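Local coordinates for protein ATP-dependent DNA helicase (Mycobacterium smegmatis, PDB 5V9X) that unwinds RNA:DNA hybrids with 3'-to-5' polarity, tracking along single-stranded DNA and driven by ATP hydrolysis, at residues P105-N116 against S383-M391; V185-H194 against A220-T228. All coordinates share one frame; numbering follows the deposited sequence.

Contact 1. Residues P105-N116 against S383-M391; sequences PLKALAVDVERN and SSLELGIDM. With ANP (phosphoaminophosphonic acid-adenylate ester), chain C; nucleotides of chain B.
A chi1 of -161° swings the D112 carboxylate off helix 107-116 onto the turn I389-D390, and D390, whose CG likewise stands opposite N, sends its carboxylate on to the nucleotide. D112 OD2 takes the amide of D390 at 2.8 Å from N, on the syn side but 32° out of the carboxylate plane. K372 holds the other oxygen, OD1, in a salt bridge, so both oxygens of this buried carboxylate have partners. One turn further on, N116 ND2 reaches D390 OD2 in a weak bond of 3.2 Å, amide and carboxylate planes 61° apart, while N116 OD1 accepts from K372. The same D390 OD2 receives the ribose O3' of ANP at 2.6 Å, and H418 bonds D390 OD1.

Towards the start of the helix the contact turns apolar. L109 CD1 lies against the bare backbone of G388, 3.5 Å from its CA; L106 CD1 meets L387 CD1 at 3.7 Å, the two side chains crossing at about a right angle; A108 CB packs on L385 CD2. At the N-terminal end K107 N donates to OP1 of DG9 of chain B at 2.7 Å, almost straight. Such an interface, ATP analogue at one end and DNA phosphate at the other, is characteristic of the cleft between the two RecA-like domains of a superfamily 2 helicase.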
loop_
_atom_site.group_PDB
_atom_site.type_symbol
_atom_site.label_atom_id
_atom_site.label_comp_id
_atom_site.label_asym_id
_atom_site.label_seq_id
_atom_site.Cartn_x
_atom_site.Cartn_y
_atom_site.Cartn_z
ATOM N N PRO A 105 -8.153 -6.037 5.032
ATOM C CA PRO A 105 -7.346 -4.844 5.334
ATOM C C PRO A 105 -8.141 -3.550 5.304
ATOM O O PRO A 105 -7.674 -2.546 5.857
ATOM C CB PRO A 105 -6.266 -4.862 4.245
ATOM C CG PRO A 105 -6.890 -5.616 3.113
ATOM C CD PRO A 105 -7.803 -6.641 3.735
ATOM N N LEU A 106 -9.321 -3.538 4.688
ATOM C CA LEU A 106 -10.155 -2.349 4.586
ATOM C C LEU A 106 -11.476 -2.569 5.312
ATOM O O LEU A 106 -12.069 -3.651 5.227
ATOM C CB LEU A 106 -10.421 -1.989 3.121
ATOM C CG LEU A 106 -9.219 -1.514 2.304
ATOM C CD1 LEU A 106 -9.587 -1.394 0.840
ATOM C CD2 LEU A 106 -8.712 -0.186 2.837
ATOM N N LYS A 107 -11.935 -1.535 6.023
ATOM C CA LYS A 107 -13.206 -1.630 6.738
ATOM C C LYS A 107 -14.377 -1.758 5.771
ATOM O O LYS A 107 -15.278 -2.581 5.978
ATOM C CB LYS A 107 -13.397 -0.413 7.643
ATOM C CG LYS A 107 -12.447 -0.352 8.821
ATOM C CD LYS A 107 -12.813 0.777 9.773
ATOM C CE LYS A 107 -12.697 2.135 9.101
ATOM N NZ LYS A 107 -12.936 3.247 10.063
ATOM N N ALA A 108 -14.388 -0.940 4.714
ATOM C CA ALA A 108 -15.487 -0.965 3.753
ATOM C C ALA A 108 -15.697 -2.362 3.183
ATOM O O ALA A 108 -16.833 -2.840 3.077
ATOM C CB ALA A 108 -15.221 0.035 2.631
ATOM N N LEU A 109 -14.604 -3.036 2.816
ATOM C CA LEU A 109 -14.710 -4.412 2.341
ATOM C C LEU A 109 -15.289 -5.325 3.417
ATOM O O LEU A 109 -16.131 -6.183 3.122
ATOM C CB LEU A 109 -13.339 -4.919 1.892
ATOM C CG LEU A 109 -13.249 -6.411 1.570
ATOM C CD1 LEU A 109 -14.298 -6.796 0.541
ATOM C CD2 LEU A 109 -11.856 -6.776 1.079
ATOM N N ALA A 110 -14.852 -5.153 4.669
ATOM C CA ALA A 110 -15.359 -5.986 5.755
ATOM C C ALA A 110 -16.873 -5.878 5.873
ATOM O O ALA A 110 -17.566 -6.891 6.037
ATOM C CB ALA A 110 -14.689 -5.595 7.071
ATOM N N VAL A 111 -17.406 -4.658 5.781
ATOM C CA VAL A 111 -18.850 -4.467 5.850
ATOM C C VAL A 111 -19.525 -5.001 4.592
ATOM O O VAL A 111 -20.619 -5.575 4.652
ATOM C CB VAL A 111 -19.171 -2.980 6.089
ATOM C CG1 VAL A 111 -20.648 -2.701 5.881
ATOM C CG2 VAL A 111 -18.743 -2.569 7.491
ATOM N N ASP A 112 -18.882 -4.839 3.433
ATOM C CA ASP A 112 -19.476 -5.336 2.197
ATOM C C ASP A 112 -19.536 -6.859 2.176
ATOM O O ASP A 112 -20.480 -7.431 1.618
ATOM C CB ASP A 112 -18.702 -4.814 0.987
ATOM C CG ASP A 112 -19.503 -4.902 -0.295
ATOM O OD1 ASP A 112 -20.625 -4.354 -0.333
ATOM O OD2 ASP A 112 -19.011 -5.511 -1.269
ATOM N N VAL A 113 -18.550 -7.530 2.775
ATOM C CA VAL A 113 -18.597 -8.985 2.862
ATOM C C VAL A 113 -19.750 -9.427 3.755
ATOM O O VAL A 113 -20.445 -10.405 3.453
ATOM C CB VAL A 113 -17.250 -9.542 3.357
ATOM C CG1 VAL A 113 -17.354 -11.034 3.612
ATOM C CG2 VAL A 113 -16.158 -9.265 2.345
ATOM N N GLU A 114 -19.974 -8.716 4.865
ATOM C CA GLU A 114 -21.075 -9.074 5.754
ATOM C C GLU A 114 -22.410 -8.993 5.031
ATOM O O GLU A 114 -23.261 -9.879 5.177
ATOM C CB GLU A 114 -21.092 -8.172 6.986
ATOM C CG GLU A 114 -22.282 -8.445 7.897
ATOM C CD GLU A 114 -22.393 -7.477 9.056
ATOM O OE1 GLU A 114 -21.961 -6.314 8.911
ATOM O OE2 GLU A 114 -22.917 -7.883 10.116
ATOM N N ARG A 115 -22.608 -7.936 4.243
ATOM C CA ARG A 115 -23.861 -7.781 3.516
ATOM C C ARG A 115 -24.007 -8.842 2.432
ATOM O O ARG A 115 -25.101 -9.380 2.227
ATOM C CB ARG A 115 -23.939 -6.379 2.914
ATOM C CG ARG A 115 -25.201 -6.114 2.130
ATOM C CD ARG A 115 -25.379 -4.635 1.870
ATOM N NE ARG A 115 -26.659 -4.363 1.223
ATOM C CZ ARG A 115 -27.146 -3.147 1.003
ATOM N NH1 ARG A 115 -26.461 -2.074 1.376
ATOM N NH2 ARG A 115 -28.321 -3.007 0.407
ATOM N N ASN A 116 -22.915 -9.164 1.736
ATOM C CA ASN A 116 -22.974 -10.121 0.638
ATOM C C ASN A 116 -23.080 -11.566 1.106
ATOM O O ASN A 116 -23.480 -12.429 0.317
ATOM C CB ASN A 116 -21.752 -9.965 -0.266
ATOM C CG ASN A 116 -21.937 -8.877 -1.304
ATOM O OD1 ASN A 116 -21.782 -7.692 -1.015
ATOM N ND2 ASN A 116 -22.275 -9.278 -2.527
ATOM N N SER A 383 -8.009 5.001 -1.287
ATOM C CA SER A 383 -7.861 3.550 -1.308
ATOM C C SER A 383 -8.809 2.845 -0.345
ATOM O O SER A 383 -8.771 1.612 -0.262
ATOM C CB SER A 383 -6.416 3.167 -0.987
ATOM O OG SER A 383 -6.015 3.693 0.267
ATOM N N SER A 384 -9.647 3.593 0.378
ATOM C CA SER A 384 -10.634 2.995 1.268
ATOM C C SER A 384 -11.636 2.123 0.523
ATOM O O SER A 384 -12.273 1.262 1.140
ATOM C CB SER A 384 -11.369 4.096 2.032
ATOM O OG SER A 384 -12.017 4.985 1.135
ATOM N N LEU A 385 -11.800 2.333 -0.785
ATOM C CA LEU A 385 -12.667 1.503 -1.615
ATOM C C LEU A 385 -11.885 0.789 -2.712
ATOM O O LEU A 385 -12.467 0.402 -3.731
ATOM C CB LEU A 385 -13.785 2.343 -2.233
ATOM C CG LEU A 385 -14.698 3.133 -1.297
ATOM C CD1 LEU A 385 -15.819 3.788 -2.088
ATOM C CD2 LEU A 385 -15.257 2.234 -0.214
ATOM N N GLU A 386 -10.574 0.608 -2.524
ATOM C CA GLU A 386 -9.744 0.051 -3.587
ATOM C C GLU A 386 -10.006 -1.434 -3.798
ATOM O O GLU A 386 -9.882 -1.927 -4.925
ATOM C CB GLU A 386 -8.264 0.289 -3.274
ATOM C CG GLU A 386 -7.296 -0.444 -4.201
ATOM C CD GLU A 386 -5.839 -0.118 -3.923
ATOM O OE1 GLU A 386 -5.543 1.040 -3.560
ATOM O OE2 GLU A 386 -4.990 -1.023 -4.071
ATOM N N LEU A 387 -10.386 -2.155 -2.751
ATOM C CA LEU A 387 -10.341 -3.609 -2.761
ATOM C C LEU A 387 -11.701 -4.220 -2.460
ATOM O O LEU A 387 -12.471 -3.692 -1.651
ATOM C CB LEU A 387 -9.319 -4.118 -1.739
ATOM C CG LEU A 387 -7.892 -3.606 -1.927
ATOM C CD1 LEU A 387 -7.096 -3.769 -0.644
ATOM C CD2 LEU A 387 -7.220 -4.340 -3.074
ATOM N N GLY A 388 -11.989 -5.334 -3.133
ATOM C CA GLY A 388 -12.992 -6.277 -2.681
ATOM C C GLY A 388 -14.453 -5.940 -2.881
ATOM O O GLY A 388 -15.239 -6.841 -3.193
ATOM N N ILE A 389 -14.837 -4.672 -2.699
ATOM C CA ILE A 389 -16.251 -4.308 -2.692
ATOM C C ILE A 389 -16.916 -4.758 -3.985
ATOM O O ILE A 389 -16.297 -4.766 -5.058
ATOM C CB ILE A 389 -16.436 -2.796 -2.479
ATOM C CG1 ILE A 389 -15.752 -2.005 -3.596
ATOM C CG2 ILE A 389 -15.919 -2.382 -1.111
ATOM C CD1 ILE A 389 -16.127 -0.548 -3.627
ATOM N N ASP A 390 -18.183 -5.153 -3.882
ATOM C CA ASP A 390 -18.949 -5.707 -4.997
ATOM C C ASP A 390 -20.185 -4.835 -5.208
ATOM O O ASP A 390 -21.296 -5.182 -4.796
ATOM C CB ASP A 390 -19.313 -7.163 -4.724
ATOM C CG ASP A 390 -20.218 -7.741 -5.784
ATOM O OD1 ASP A 390 -19.859 -7.663 -6.979
ATOM O OD2 ASP A 390 -21.290 -8.270 -5.423
ATOM N N MET A 391 -19.986 -3.692 -5.854
ATOM C CA MET A 391 -21.064 -2.753 -6.151
ATOM C C MET A 391 -21.527 -3.017 -7.579
ATOM O O MET A 391 -20.902 -2.564 -8.541
ATOM C CB MET A 391 -20.589 -1.316 -5.970
ATOM C CG MET A 391 -19.961 -1.033 -4.616
ATOM S SD MET A 391 -21.139 -1.188 -3.262
ATOM C CE MET A 391 -20.113 -0.781 -1.852
HETATM P PG ANP C . -12.379 -9.110 -6.097
HETATM O O1G ANP C . -12.406 -7.678 -6.528
HETATM O O2G ANP C . -12.369 -9.191 -4.523
HETATM O O3G ANP C . -11.084 -9.819 -6.671
HETATM P PB ANP C . -13.828 -11.465 -6.192
HETATM O O1B ANP C . -13.671 -11.565 -4.648
HETATM O O2B ANP C . -12.756 -12.252 -6.863
HETATM N N3B ANP C . -13.765 -9.870 -6.688
HETATM P PA ANP C . -16.495 -11.705 -5.744
HETATM O O1A ANP C . -16.509 -10.320 -5.211
HETATM O O2A ANP C . -16.544 -12.783 -4.663
HETATM O O3A ANP C . -15.209 -12.040 -6.608
HETATM O "O5'" ANP C . -17.689 -11.898 -6.765
HETATM C "C5'" ANP C . -17.974 -11.058 -7.933
HETATM C "C4'" ANP C . -19.468 -10.997 -8.139
HETATM O "O4'" ANP C . -19.937 -12.191 -8.819
HETATM C "C3'" ANP C . -20.260 -10.951 -6.840
HETATM O "O3'" ANP C . -21.510 -10.323 -7.076
HETATM C "C2'" ANP C . -20.480 -12.434 -6.540
HETATM O "O2'" ANP C . -21.408 -12.675 -5.471
HETATM C "C1'" ANP C . -20.767 -12.953 -7.952
HETATM N N9 ANP C . -20.473 -14.370 -8.190
HETATM C C8 ANP C . -19.790 -15.249 -7.390
HETATM N N7 ANP C . -19.675 -16.454 -7.895
HETATM C C5 ANP C . -20.340 -16.367 -9.107
HETATM C C6 ANP C . -20.581 -17.306 -10.127
HETATM N N6 ANP C . -20.158 -18.572 -10.082
HETATM N N1 ANP C . -21.281 -16.894 -11.210
HETATM C C2 ANP C . -21.702 -15.626 -11.259
HETATM N N3 ANP C . -21.537 -14.654 -10.359
HETATM C C4 ANP C . -20.840 -15.090 -9.302
ATOM P P DG B 9 -9.392 1.648 6.458
ATOM O OP1 DG B 9 -10.458 0.732 5.996
ATOM O OP2 DG B 9 -9.639 3.107 6.522
ATOM O "O5'" DG B 9 -8.897 1.170 7.893
ATOM C "C5'" DG B 9 -8.301 -0.111 8.040
ATOM C "C4'" DG B 9 -7.721 -0.280 9.430
ATOM O "O4'" DG B 9 -6.535 0.543 9.561
ATOM C "C3'" DG B 9 -8.654 0.122 10.567
ATOM O "O3'" DG B 9 -8.540 -0.805 11.632
ATOM C "C2'" DG B 9 -8.154 1.509 10.966
ATOM C "C1'" DG B 9 -6.665 1.416 10.662
ATOM N N9 DG B 9 -6.068 2.695 10.293
ATOM C C8 DG B 9 -6.424 3.496 9.236
ATOM N N7 DG B 9 -5.713 4.583 9.146
ATOM C C5 DG B 9 -4.824 4.499 10.207
ATOM C C6 DG B 9 -3.808 5.393 10.612
ATOM O O6 DG B 9 -3.484 6.471 10.096
ATOM N N1 DG B 9 -3.135 4.931 11.740
ATOM C C2 DG B 9 -3.409 3.752 12.393
ATOM N N2 DG B 9 -2.650 3.474 13.465
ATOM N N3 DG B 9 -4.362 2.903 12.021
ATOM C C4 DG B 9 -5.027 3.342 10.924
#

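Contact 2. Residues V185-H194 against A220-T228; sequences VRTVIVDEVH and AQRIGLSAT
I189 CG2 and L225 CD1 meet at 4.1 Å in the apolar centre, on the sheet face where T187 CG2 also touches I223 CD1 at 3.8 Å; A79 of helix 75-88 packs against I189, I223 and L225. On the other face V188 CG2 rests on A220 CB. Strands 187-191 and 221-226 run parallel at 18°, joined by a ladder from Q221 N to R186 O through L225 N to V190 O. The rung from V190 N to I223 O is 2.6 Å long and nearly straight.

Beyond it, D191 lays OD1 against L225 CB at 3.5 Å and its OD2 is hydrogen-bonded to the hydroxyl of Y102, while V193 N returns to L225 O. At the polar edge chi1 of 76° swings the H194 ring over to the second strand. T228 OG1, hydrogen-bonded to Q411 of helix 406-413, lies 3.1 Å above the centre of one ring face; S226 OG is 2.8 Å from ND1 and accepts from T228 N in an ST turn. The apolar, backbone-bonded core thus fixes the strand ends, holding E192 of the DEVH (DEAD/DEAH-box) motif at magnesium and ANP, while H194 meets the S226-T228 turn, consistent with coupling of the two motifs, as in related helicases.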
loop_
_atom_site.group_PDB
_atom_site.type_symbol
_atom_site.label_atom_id
_atom_site.label_comp_id
_atom_site.label_asym_id
_atom_site.label_seq_id
_atom_site.Cartn_x
_atom_site.Cartn_y
_atom_site.Cartn_z
ATOM N N VAL A 185 -11.869 -21.494 16.368
ATOM C CA VAL A 185 -11.739 -21.133 14.961
ATOM C C VAL A 185 -11.104 -22.276 14.186
ATOM O O VAL A 185 -10.042 -22.791 14.556
ATOM C CB VAL A 185 -10.922 -19.839 14.815
ATOM C CG1 VAL A 185 -10.493 -19.641 13.368
ATOM C CG2 VAL A 185 -11.731 -18.644 15.295
ATOM N N ARG A 186 -11.762 -22.681 13.099
ATOM C CA ARG A 186 -11.258 -23.724 12.214
ATOM C C ARG A 186 -10.749 -23.201 10.880
ATOM O O ARG A 186 -9.849 -23.809 10.300
ATOM C CB ARG A 186 -12.348 -24.773 11.952
ATOM C CG ARG A 186 -12.778 -25.545 13.190
ATOM C CD ARG A 186 -13.806 -26.618 12.859
ATOM N NE ARG A 186 -14.202 -27.375 14.044
ATOM C CZ ARG A 186 -15.117 -28.341 14.048
ATOM N NH1 ARG A 186 -15.741 -28.675 12.927
ATOM N NH2 ARG A 186 -15.409 -28.972 15.177
ATOM N N THR A 187 -11.300 -22.097 10.381
ATOM C CA THR A 187 -10.907 -21.523 9.104
ATOM C C THR A 187 -10.509 -20.068 9.302
ATOM O O THR A 187 -11.110 -19.354 10.110
ATOM C CB THR A 187 -12.048 -21.621 8.074
ATOM O OG1 THR A 187 -12.449 -22.988 7.923
ATOM C CG2 THR A 187 -11.616 -21.075 6.718
ATOM N N VAL A 188 -9.486 -19.637 8.567
ATOM C CA VAL A 188 -9.048 -18.246 8.552
ATOM C C VAL A 188 -8.914 -17.810 7.101
ATOM O O VAL A 188 -8.082 -18.348 6.361
ATOM C CB VAL A 188 -7.720 -18.044 9.301
ATOM C CG1 VAL A 188 -7.188 -16.642 9.057
ATOM C CG2 VAL A 188 -7.912 -18.287 10.789
ATOM N N ILE A 189 -9.728 -16.840 6.697
ATOM C CA ILE A 189 -9.680 -16.270 5.356
ATOM C C ILE A 189 -8.953 -14.937 5.433
ATOM O O ILE A 189 -9.324 -14.064 6.230
ATOM C CB ILE A 189 -11.093 -16.094 4.771
ATOM C CG1 ILE A 189 -11.873 -17.408 4.840
ATOM C CG2 ILE A 189 -11.017 -15.591 3.336
ATOM C CD1 ILE A 189 -13.295 -17.300 4.331
ATOM N N VAL A 190 -7.912 -14.779 4.624
ATOM C CA VAL A 190 -7.160 -13.536 4.529
ATOM C C VAL A 190 -7.401 -12.988 3.131
ATOM O O VAL A 190 -6.728 -13.380 2.170
ATOM C CB VAL A 190 -5.667 -13.735 4.813
ATOM C CG1 VAL A 190 -4.913 -12.425 4.629
ATOM C CG2 VAL A 190 -5.464 -14.270 6.222
ATOM N N ASP A 191 -8.371 -12.088 3.015
ATOM C CA ASP A 191 -8.723 -11.493 1.734
ATOM C C ASP A 191 -7.743 -10.383 1.379
ATOM O O ASP A 191 -7.232 -9.678 2.252
ATOM C CB ASP A 191 -10.144 -10.940 1.783
ATOM C CG ASP A 191 -10.809 -10.910 0.425
ATOM O OD1 ASP A 191 -10.089 -10.930 -0.595
ATOM O OD2 ASP A 191 -12.056 -10.864 0.382
ATOM N N GLU A 192 -7.492 -10.233 0.081
ATOM C CA GLU A 192 -6.566 -9.227 -0.439
ATOM C C GLU A 192 -5.201 -9.345 0.237
ATOM O O GLU A 192 -4.635 -8.369 0.732
ATOM C CB GLU A 192 -7.142 -7.818 -0.282
ATOM C CG GLU A 192 -8.577 -7.670 -0.766
ATOM C CD GLU A 192 -8.747 -8.001 -2.238
ATOM O OE1 GLU A 192 -7.755 -7.913 -2.997
ATOM O OE2 GLU A 192 -9.879 -8.351 -2.638
ATOM N N VAL A 193 -4.671 -10.570 0.247
ATOM C CA VAL A 193 -3.450 -10.863 0.989
ATOM C C VAL A 193 -2.245 -10.109 0.433
ATOM O O VAL A 193 -1.265 -9.891 1.156
ATOM C CB VAL A 193 -3.215 -12.387 1.001
ATOM C CG1 VAL A 193 -2.987 -12.906 -0.409
ATOM C CG2 VAL A 193 -2.061 -12.759 1.923
ATOM N N HIS A 194 -2.294 -9.686 -0.832
ATOM C CA HIS A 194 -1.184 -8.930 -1.401
ATOM C C HIS A 194 -1.033 -7.561 -0.749
ATOM O O HIS A 194 0.067 -7.001 -0.742
ATOM C CB HIS A 194 -1.389 -8.749 -2.900
ATOM C CG HIS A 194 -2.420 -7.720 -3.231
ATOM N ND1 HIS A 194 -3.769 -7.935 -3.045
ATOM C CD2 HIS A 194 -2.302 -6.456 -3.701
ATOM C CE1 HIS A 194 -4.437 -6.854 -3.403
ATOM N NE2 HIS A 194 -3.571 -5.943 -3.806
ATOM N N ALA A 220 -5.595 -23.288 12.534
ATOM C CA ALA A 220 -6.693 -23.148 11.593
ATOM C C ALA A 220 -6.198 -23.239 10.155
ATOM O O ALA A 220 -5.039 -22.947 9.849
ATOM C CB ALA A 220 -7.413 -21.816 11.811
ATOM N N GLN A 221 -7.096 -23.663 9.273
ATOM C CA GLN A 221 -6.830 -23.636 7.843
ATOM C C GLN A 221 -6.827 -22.194 7.351
ATOM O O GLN A 221 -7.723 -21.413 7.689
ATOM C CB GLN A 221 -7.890 -24.454 7.106
ATOM C CG GLN A 221 -7.714 -24.535 5.604
ATOM C CD GLN A 221 -8.867 -25.259 4.933
ATOM O OE1 GLN A 221 -10.025 -25.096 5.319
ATOM N NE2 GLN A 221 -8.556 -26.067 3.928
ATOM N N ARG A 222 -5.818 -21.835 6.560
ATOM C CA ARG A 222 -5.634 -20.466 6.093
ATOM C C ARG A 222 -5.917 -20.378 4.600
ATOM O O ARG A 222 -5.354 -21.143 3.810
ATOM C CB ARG A 222 -4.219 -19.971 6.395
ATOM C CG ARG A 222 -3.899 -19.918 7.876
ATOM C CD ARG A 222 -2.533 -19.311 8.130
ATOM N NE ARG A 222 -2.161 -19.391 9.536
ATOM C CZ ARG A 222 -1.041 -18.890 10.045
ATOM N NH1 ARG A 222 -0.173 -18.266 9.261
ATOM N NH2 ARG A 222 -0.790 -19.013 11.343
ATOM N N ILE A 223 -6.775 -19.436 4.217
ATOM C CA ILE A 223 -7.167 -19.230 2.828
ATOM C C ILE A 223 -6.885 -17.782 2.455
ATOM O O ILE A 223 -7.305 -16.861 3.163
ATOM C CB ILE A 223 -8.651 -19.574 2.600
ATOM C CG1 ILE A 223 -8.922 -21.032 2.984
ATOM C CG2 ILE A 223 -9.041 -19.316 1.152
ATOM C CD1 ILE A 223 -10.390 -21.354 3.164
ATOM N N GLY A 224 -6.176 -17.584 1.347
ATOM C CA GLY A 224 -5.839 -16.257 0.872
ATOM C C GLY A 224 -6.434 -15.995 -0.498
ATOM O O GLY A 224 -6.573 -16.905 -1.318
ATOM N N LEU A 225 -6.781 -14.731 -0.742
ATOM C CA LEU A 225 -7.434 -14.309 -1.972
ATOM C C LEU A 225 -6.778 -13.037 -2.487
ATOM O O LEU A 225 -6.483 -12.128 -1.708
ATOM C CB LEU A 225 -8.931 -14.055 -1.746
ATOM C CG LEU A 225 -9.697 -15.116 -0.958
ATOM C CD1 LEU A 225 -11.091 -14.625 -0.604
ATOM C CD2 LEU A 225 -9.765 -16.404 -1.752
ATOM N N SER A 226 -6.553 -12.978 -3.798
ATOM C CA SER A 226 -6.037 -11.773 -4.434
ATOM C C SER A 226 -6.023 -11.958 -5.942
ATOM O O SER A 226 -5.716 -13.046 -6.436
ATOM C CB SER A 226 -4.626 -11.427 -3.942
ATOM O OG SER A 226 -4.125 -10.283 -4.614
ATOM N N ALA A 227 -6.357 -10.890 -6.660
ATOM C CA ALA A 227 -6.243 -10.858 -8.109
ATOM C C ALA A 227 -4.855 -10.453 -8.584
ATOM O O ALA A 227 -4.577 -10.541 -9.785
ATOM C CB ALA A 227 -7.278 -9.895 -8.695
ATOM N N THR A 228 -3.983 -10.012 -7.675
ATOM C CA THR A 228 -2.676 -9.446 -8.020
ATOM C C THR A 228 -1.622 -10.085 -7.116
ATOM O O THR A 228 -1.244 -9.522 -6.086
ATOM C CB THR A 228 -2.700 -7.923 -7.885
ATOM O OG1 THR A 228 -3.187 -7.567 -6.585
ATOM C CG2 THR A 228 -3.611 -7.311 -8.939
HETATM O O HOH W 1 -12.994 -23.506 4.686
#

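From the N terminus, the chain first lays down 105-116, just after strand 100-103, which becomes the neighbour of 187-191 in the first seven-stranded parallel sheet. Contact 2 then closes a short, largely helical loop between 185-194 and 220-228, segments that carry two adjacent strands of that sheet. Only after entering the second sheet, past strand 378-381, does the chain return to 105-116 and close contact 1; contact 2 therefore lies wholly within the much longer loop of contact 1. One contact is internal to the first domain, the other bridges it to the second. They meet directly: P105 CD is 3.4 Å from D191 O, and L387 CD2 packs 3.6 Å from E192 OE1.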